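Local coordinates for protein gamma-hexachlorocyclohexane dehydrochlorinase (PDB 5KVB) that probably converts the pollutant gamma-hexachlorocyclohexane (lindane) to a tetrachlorocyclohexadiene by two successive dehydrochlorinations, by way of pentachlorocyclohexene, at residues A40-D45 against W131-L136; S91-N96 against Y124-G129. All coordinates share one frame; numbering follows the deposited sequence. Where two conformers were deposited one is given.

Interaction 1: residues A40-D45 against W131-L136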
loop_
_atom_site.group_PDB
_atom_site.type_symbol
_atom_site.label_atom_id
_atom_site.label_comp_id
_atom_site.label_asym_id
_atom_site.label_seq_id
_atom_site.Cartn_x
_atom_site.Cartn_y
_atom_site.Cartn_z
ATOM N N ALA A 40 15.207 15.956 2.423
ATOM C CA ALA A 40 15.295 17.322 2.941
ATOM C C ALA A 40 14.184 18.226 2.406
ATOM O O ALA A 40 13.763 19.163 3.084
ATOM C CB ALA A 40 16.663 17.927 2.612
ATOM N N SER A 41 13.700 17.927 1.202
ATOM C CA SER A 41 12.787 18.792 0.463
ATOM C C SER A 41 11.380 18.914 1.058
ATOM O O SER A 41 10.651 19.846 0.721
ATOM C CB SER A 41 12.650 18.299 -0.990
ATOM O OG SER A 41 11.987 17.046 -1.049
ATOM N N ILE A 42 11.004 17.985 1.929
ATOM C CA ILE A 42 9.607 17.841 2.348
ATOM C C ILE A 42 9.243 18.533 3.669
ATOM O O ILE A 42 8.082 18.465 4.091
ATOM C CB ILE A 42 9.228 16.342 2.483
ATOM C CG1 ILE A 42 9.987 15.707 3.654
ATOM C CG2 ILE A 42 9.502 15.578 1.182
ATOM C CD1 ILE A 42 9.834 14.174 3.778
ATOM N N TRP A 43 10.211 19.201 4.311
ATOM C CA TRP A 43 10.032 19.768 5.662
ATOM C C TRP A 43 10.078 21.291 5.710
ATOM O O TRP A 43 11.008 21.897 5.170
ATOM C CB TRP A 43 11.126 19.270 6.620
ATOM C CG TRP A 43 11.361 17.792 6.648
ATOM C CD1 TRP A 43 12.278 17.101 5.907
ATOM C CD2 TRP A 43 10.673 16.823 7.442
ATOM N NE1 TRP A 43 12.209 15.760 6.198
ATOM C CE2 TRP A 43 11.220 15.559 7.128
ATOM C CE3 TRP A 43 9.641 16.898 8.382
ATOM C CZ2 TRP A 43 10.780 14.375 7.737
ATOM C CZ3 TRP A 43 9.201 15.724 8.986
ATOM C CH2 TRP A 43 9.776 14.481 8.664
ATOM N N TRP A 44 9.141 21.909 6.419
ATOM C CA TRP A 44 9.335 23.318 6.804
ATOM C C TRP A 44 10.523 23.405 7.764
ATOM O O TRP A 44 10.855 22.432 8.441
ATOM C CB TRP A 44 8.080 23.894 7.465
ATOM C CG TRP A 44 6.911 24.034 6.539
ATOM C CD1 TRP A 44 5.670 23.475 6.688
ATOM C CD2 TRP A 44 6.874 24.785 5.321
ATOM N NE1 TRP A 44 4.865 23.837 5.631
ATOM C CE2 TRP A 44 5.579 24.637 4.776
ATOM C CE3 TRP A 44 7.813 25.559 4.628
ATOM C CZ2 TRP A 44 5.202 25.232 3.572
ATOM C CZ3 TRP A 44 7.437 26.152 3.435
ATOM C CH2 TRP A 44 6.144 25.983 2.917
ATOM N N ASP A 45 11.163 24.568 7.836
ATOM C CA ASP A 45 12.348 24.691 8.686
ATOM C C ASP A 45 12.035 24.536 10.172
ATOM O O ASP A 45 12.938 24.186 10.962
ATOM C CB ASP A 45 13.056 26.026 8.432
ATOM C CG ASP A 45 13.796 26.051 7.106
ATOM O OD1 ASP A 45 14.068 24.972 6.542
ATOM O OD2 ASP A 45 14.131 27.156 6.636
ATOM N N TRP A 131 2.557 23.234 0.180
ATOM C CA TRP A 131 2.452 22.254 1.279
ATOM C C TRP A 131 3.794 21.623 1.643
ATOM O O TRP A 131 4.529 21.192 0.757
ATOM C CB TRP A 131 1.482 21.112 0.909
ATOM C CG TRP A 131 0.037 21.510 0.800
ATOM C CD1 TRP A 131 -0.647 21.796 -0.352
ATOM C CD2 TRP A 131 -0.907 21.642 1.869
ATOM N NE1 TRP A 131 -1.951 22.109 -0.064
ATOM C CE2 TRP A 131 -2.139 22.034 1.292
ATOM C CE3 TRP A 131 -0.827 21.499 3.256
ATOM C CZ2 TRP A 131 -3.290 22.249 2.061
ATOM C CZ3 TRP A 131 -1.977 21.717 4.021
ATOM C CH2 TRP A 131 -3.187 22.086 3.420
ATOM N N LYS A 132 4.088 21.540 2.943
ATOM C CA LYS A 132 5.199 20.722 3.458
ATOM C C LYS A 132 4.811 20.122 4.807
ATOM O O LYS A 132 3.827 20.559 5.439
ATOM C CB LYS A 132 6.510 21.538 3.599
ATOM C CG LYS A 132 7.152 21.942 2.257
ATOM C CD LYS A 132 8.575 22.484 2.422
ATOM C CE LYS A 132 9.124 22.973 1.080
ATOM N NZ LYS A 132 10.586 23.272 1.153
ATOM N N PHE A 133 5.567 19.113 5.244
ATOM C CA PHE A 133 5.431 18.588 6.618
ATOM C C PHE A 133 5.635 19.663 7.669
ATOM O O PHE A 133 6.600 20.442 7.573
ATOM C CB PHE A 133 6.478 17.517 6.925
ATOM C CG PHE A 133 6.117 16.100 6.544
ATOM C CD1 PHE A 133 5.513 15.242 7.463
ATOM C CD2 PHE A 133 6.506 15.590 5.317
ATOM C CE1 PHE A 133 5.258 13.908 7.142
ATOM C CE2 PHE A 133 6.247 14.264 4.981
ATOM C CZ PHE A 133 5.626 13.414 5.894
ATOM N N SER A 134 4.774 19.666 8.679
ATOM C CA SER A 134 5.027 20.426 9.903
ATOM C C SER A 134 5.286 19.498 11.093
ATOM O O SER A 134 5.942 19.903 12.052
ATOM C CB SER A 134 3.868 21.372 10.229
ATOM O OG SER A 134 2.626 20.701 10.253
ATOM N N LYS A 135 4.758 18.276 11.057
ATOM C CA LYS A 135 4.992 17.285 12.123
ATOM C C LYS A 135 5.020 15.851 11.596
ATOM O O LYS A 135 4.236 15.499 10.702
ATOM C CB LYS A 135 3.899 17.342 13.199
ATOM C CG LYS A 135 3.685 18.660 13.902
ATOM C CD LYS A 135 2.694 18.491 15.066
ATOM C CE LYS A 135 2.341 19.851 15.656
ATOM N NZ LYS A 135 1.464 19.726 16.856
ATOM N N LEU A 136 5.871 15.014 12.188
ATOM C CA LEU A 136 5.790 13.563 12.003
ATOM C C LEU A 136 6.097 12.888 13.323
ATOM O O LEU A 136 7.079 13.229 13.992
ATOM C CB LEU A 136 6.748 13.068 10.916
ATOM C CG LEU A 136 6.804 11.540 10.695
ATOM C CD1 LEU A 136 5.438 10.940 10.306
ATOM C CD2 LEU A 136 7.849 11.182 9.654
HETATM O O HOH W 1 12.422 21.675 2.804
#
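Trp43 and Phe133 form a single parallel beta bridge, in which Phe133 N donates to Ile42 O (2.8 Å) and Trp44 N to Phe133 O (3.2 Å, 171° at the hydrogen). The side chains of Trp43 and Phe133 lie on the same face of the sheet. Their rings meet obliquely, with centroids 4.8 Å apart and planes at 33°. Trp43 CE3 packs on Phe133 CB. Further round the six-membered ring, Leu136 CD2 comes to the edge, 3.9 Å from Trp43 CH2. Ile42 lies alongside Phe133, and its CD1 touches Phe133 CE2. Ile42 CG1 sits between its own backbone N and carbonyl carbon (chi1 68°), which brings it over a face of the next indole, that of Trp43. Helix 10-33 packs on Ile42, and Pro60 and Ala63 of helix 59-71 touch Trp43.

Trp44 meets Lys132 instead. Lys132 CB stands over the five-membered ring of Trp44, 3.5 Å from its centroid, in a CH-pi contact. The indole NE1 of Trp44 bonds to Glu125 O, which fixes the turn of the ring, and Arg127 makes a cation-pi contact with it. Lys132 runs on extended past the indole to the turn at 40-43. There its NZ donates to a water at 2.9 Å, which also lies within hydrogen-bonding distance of Ala40 O and Trp43 O. A weak direct bond from Lys132 NZ reaches Ser41 O. Directly and through the water, the ammonium thus lies close to the carbonyls of this type I turn.

Ser134 and Lys135 both face Glu123, a classic beta bulge that bends the strand just beyond the bridge. The side chain of Leu136 is about 9 Å from that of His80, the likely proton acceptor. The contact packs aromatic side chains between the chain leaving the N-terminal helices and the curved sheet of the SnoaL-like, NTF2-type fold.

Interaction 2: residues S91-N96 against Y124-G129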
loop_
_atom_site.group_PDB
_atom_site.type_symbol
_atom_site.label_atom_id
_atom_site.label_comp_id
_atom_site.label_asym_id
_atom_site.label_seq_id
_atom_site.Cartn_x
_atom_site.Cartn_y
_atom_site.Cartn_z
ATOM N N SER A 91 -8.011 22.693 8.907
ATOM C CA SER A 91 -8.393 23.984 8.345
ATOM C C SER A 91 -8.008 23.933 6.875
ATOM O O SER A 91 -7.466 22.927 6.415
ATOM C CB SER A 91 -7.669 25.130 9.048
ATOM O OG SER A 91 -6.293 25.128 8.691
ATOM N N ALA A 92 -8.247 25.008 6.136
ATOM C CA ALA A 92 -7.879 25.031 4.722
ATOM C C ALA A 92 -6.369 24.885 4.519
ATOM O O ALA A 92 -5.930 24.443 3.462
ATOM C CB ALA A 92 -8.375 26.319 4.061
ATOM N N ASP A 93 -5.581 25.239 5.533
ATOM C CA ASP A 93 -4.119 25.215 5.391
ATOM C C ASP A 93 -3.409 24.273 6.364
ATOM O O ASP A 93 -2.202 24.385 6.567
ATOM C CB ASP A 93 -3.554 26.636 5.560
ATOM C CG ASP A 93 -4.085 27.605 4.523
ATOM O OD1 ASP A 93 -4.126 27.268 3.320
ATOM O OD2 ASP A 93 -4.477 28.716 4.934
ATOM N N LYS A 94 -4.153 23.360 6.979
ATOM C CA LYS A 94 -3.553 22.414 7.909
ATOM C C LYS A 94 -4.252 21.071 7.765
ATOM O O LYS A 94 -5.481 20.976 7.852
ATOM C CB LYS A 94 -3.636 22.921 9.358
ATOM C CG LYS A 94 -2.951 22.007 10.384
ATOM C CD LYS A 94 -2.935 22.609 11.803
ATOM C CE LYS A 94 -2.072 23.865 11.883
ATOM N NZ LYS A 94 -1.966 24.429 13.274
ATOM N N VAL A 95 -3.449 20.039 7.522
ATOM C CA VAL A 95 -3.956 18.686 7.317
ATOM C C VAL A 95 -3.324 17.705 8.317
ATOM O O VAL A 95 -2.111 17.742 8.565
ATOM C CB VAL A 95 -3.686 18.212 5.868
ATOM C CG1 VAL A 95 -3.924 16.708 5.719
ATOM C CG2 VAL A 95 -4.556 18.997 4.907
ATOM N N ASN A 96 -4.159 16.854 8.915
ATOM C CA ASN A 96 -3.715 15.703 9.698
ATOM C C ASN A 96 -3.640 14.456 8.834
ATOM O O ASN A 96 -4.568 14.188 8.065
ATOM C CB ASN A 96 -4.692 15.399 10.839
ATOM C CG ASN A 96 -4.540 16.305 12.033
ATOM O OD1 ASN A 96 -3.533 16.974 12.209
ATOM N ND2 ASN A 96 -5.548 16.282 12.902
ATOM N N TYR A 124 0.630 18.600 8.130
ATOM C CA TYR A 124 1.119 19.370 6.983
ATOM C C TYR A 124 0.533 20.767 7.047
ATOM O O TYR A 124 -0.627 20.938 7.424
ATOM C CB TYR A 124 0.731 18.690 5.662
ATOM C CG TYR A 124 1.044 17.210 5.665
ATOM C CD1 TYR A 124 0.139 16.295 6.190
ATOM C CD2 TYR A 124 2.263 16.738 5.177
ATOM C CE1 TYR A 124 0.442 14.939 6.228
ATOM C CE2 TYR A 124 2.573 15.376 5.211
ATOM C CZ TYR A 124 1.649 14.497 5.729
ATOM O OH TYR A 124 1.935 13.155 5.789
ATOM N N GLU A 125 1.347 21.762 6.710
ATOM C CA GLU A 125 0.889 23.146 6.662
ATOM C C GLU A 125 1.110 23.735 5.279
ATOM O O GLU A 125 2.108 23.433 4.618
ATOM C CB GLU A 125 1.605 24.005 7.714
ATOM C CG GLU A 125 1.205 23.683 9.144
ATOM C CD GLU A 125 1.755 24.677 10.154
ATOM O OE1 GLU A 125 2.469 25.622 9.747
ATOM O OE2 GLU A 125 1.463 24.515 11.359
ATOM N N ARG A 126 0.122 24.525 4.747
ATOM C CA ARG A 126 0.295 25.285 3.518
ATOM C C ARG A 126 0.718 26.714 3.856
ATOM O O ARG A 126 0.039 27.411 4.610
ATOM C CB ARG A 126 -0.993 25.281 2.687
ATOM C CG ARG A 126 -0.924 26.169 1.456
ATOM C CD ARG A 126 -1.884 25.699 0.375
ATOM N NE ARG A 126 -3.265 25.638 0.839
ATOM C CZ ARG A 126 -4.289 25.297 0.060
ATOM N NH1 ARG A 126 -4.079 24.992 -1.216
ATOM N NH2 ARG A 126 -5.518 25.259 0.551
ATOM N N ARG A 127 1.853 27.125 3.300
ATOM C CA ARG A 127 2.404 28.463 3.525
ATOM C C ARG A 127 2.740 29.081 2.184
ATOM O O ARG A 127 3.457 28.477 1.385
ATOM C CB ARG A 127 3.648 28.397 4.407
ATOM C CG ARG A 127 3.393 27.797 5.769
ATOM C CD ARG A 127 4.669 27.771 6.598
ATOM N NE ARG A 127 4.497 27.025 7.844
ATOM C CZ ARG A 127 5.490 26.699 8.671
ATOM N NH1 ARG A 127 6.738 27.054 8.396
ATOM N NH2 ARG A 127 5.225 26.013 9.776
ATOM N N ASP A 128 2.217 30.285 1.947
ATOM C CA ASP A 128 2.293 30.942 0.644
ATOM C C ASP A 128 1.976 29.969 -0.495
ATOM O O ASP A 128 2.673 29.920 -1.505
ATOM C CB ASP A 128 3.667 31.583 0.449
ATOM C CG ASP A 128 3.818 32.871 1.236
ATOM O OD1 ASP A 128 2.791 33.537 1.488
ATOM O OD2 ASP A 128 4.957 33.214 1.609
ATOM N N GLY A 129 0.924 29.174 -0.300
ATOM C CA GLY A 129 0.423 28.303 -1.347
ATOM C C GLY A 129 1.052 26.922 -1.474
ATOM O O GLY A 129 0.571 26.101 -2.244
#
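In the conformer given, one of two deposited, Arg126 grips the turn before the neighbouring strand at two points, one charged and one a backbone carbonyl. Its NE donates to Asp93 OD1 (3.1 Å) in a salt bridge, meeting the oxygen nearly along its C-O axis. Its NH2 donates to Ala92 O (3.1 Å) from above the carbonyl plane, in a more bent bond. The carboxylate of Asp93 and the guanidinium of Arg126 are turned 74° apart, so they do not form a flat, two-pronged pair. The Arg126 chain starts with CG anti to the backbone N (chi1 174°) and bends at chi3 (57°), which carries the guanidinium to the turn.

Behind this grip the strands run antiparallel. Val95 and Tyr124 are a hydrogen-bonded pair, with Val95 N to Tyr124 O at 3.0 Å and Tyr124 N to Val95 O at 2.9 Å. Arg126 N also bonds to Asp93 O. On the buried face Val95 CG1 touches Tyr124 CD1, and Ile20 of helix 10-33 touches both side chains. The Tyr124 hydroxyl bonds to Ser122.

Lys94 and Glu125 lie side by side on the other face. Glu125 too has two conformers. In the one given, Lys94 NZ makes a long salt bridge to Glu125 OE2 (3.9 Å), and Arg127 NE and NH2 both donate to Glu125 OE1.

Val95 and Tyr124 thus pack on helix 10-33, where Arg126 NH1 adds a salt bridge to Asp12. The opposite face carries a Lys-Glu-Arg network. In this conformer its two cations would be expected to stabilise the Glu125 carboxylate as an anion, and might offset the nearby like charge of Glu123.

In the fold
From the N terminus the chain passes through helices 10-33 and 36-40 and enters 40-45. This segment waits for the last long strand, so interaction 1 closes a loop of 85 residues that holds most of the sheet. Interaction 2 closes a shorter loop of 27 residues, the hairpin of strands 94-107 and 113-127. It begins within the larger loop and ends there, so the two nest without crossing. Strand 113-127 then turns into strand 130-145 and links them: Glu125 takes a backbone bond with Lys132, and Trp131 packs on Arg126. Interaction 2 joins neighbouring strands, whereas interaction 1 ties the sheet to the chain leaving the helices.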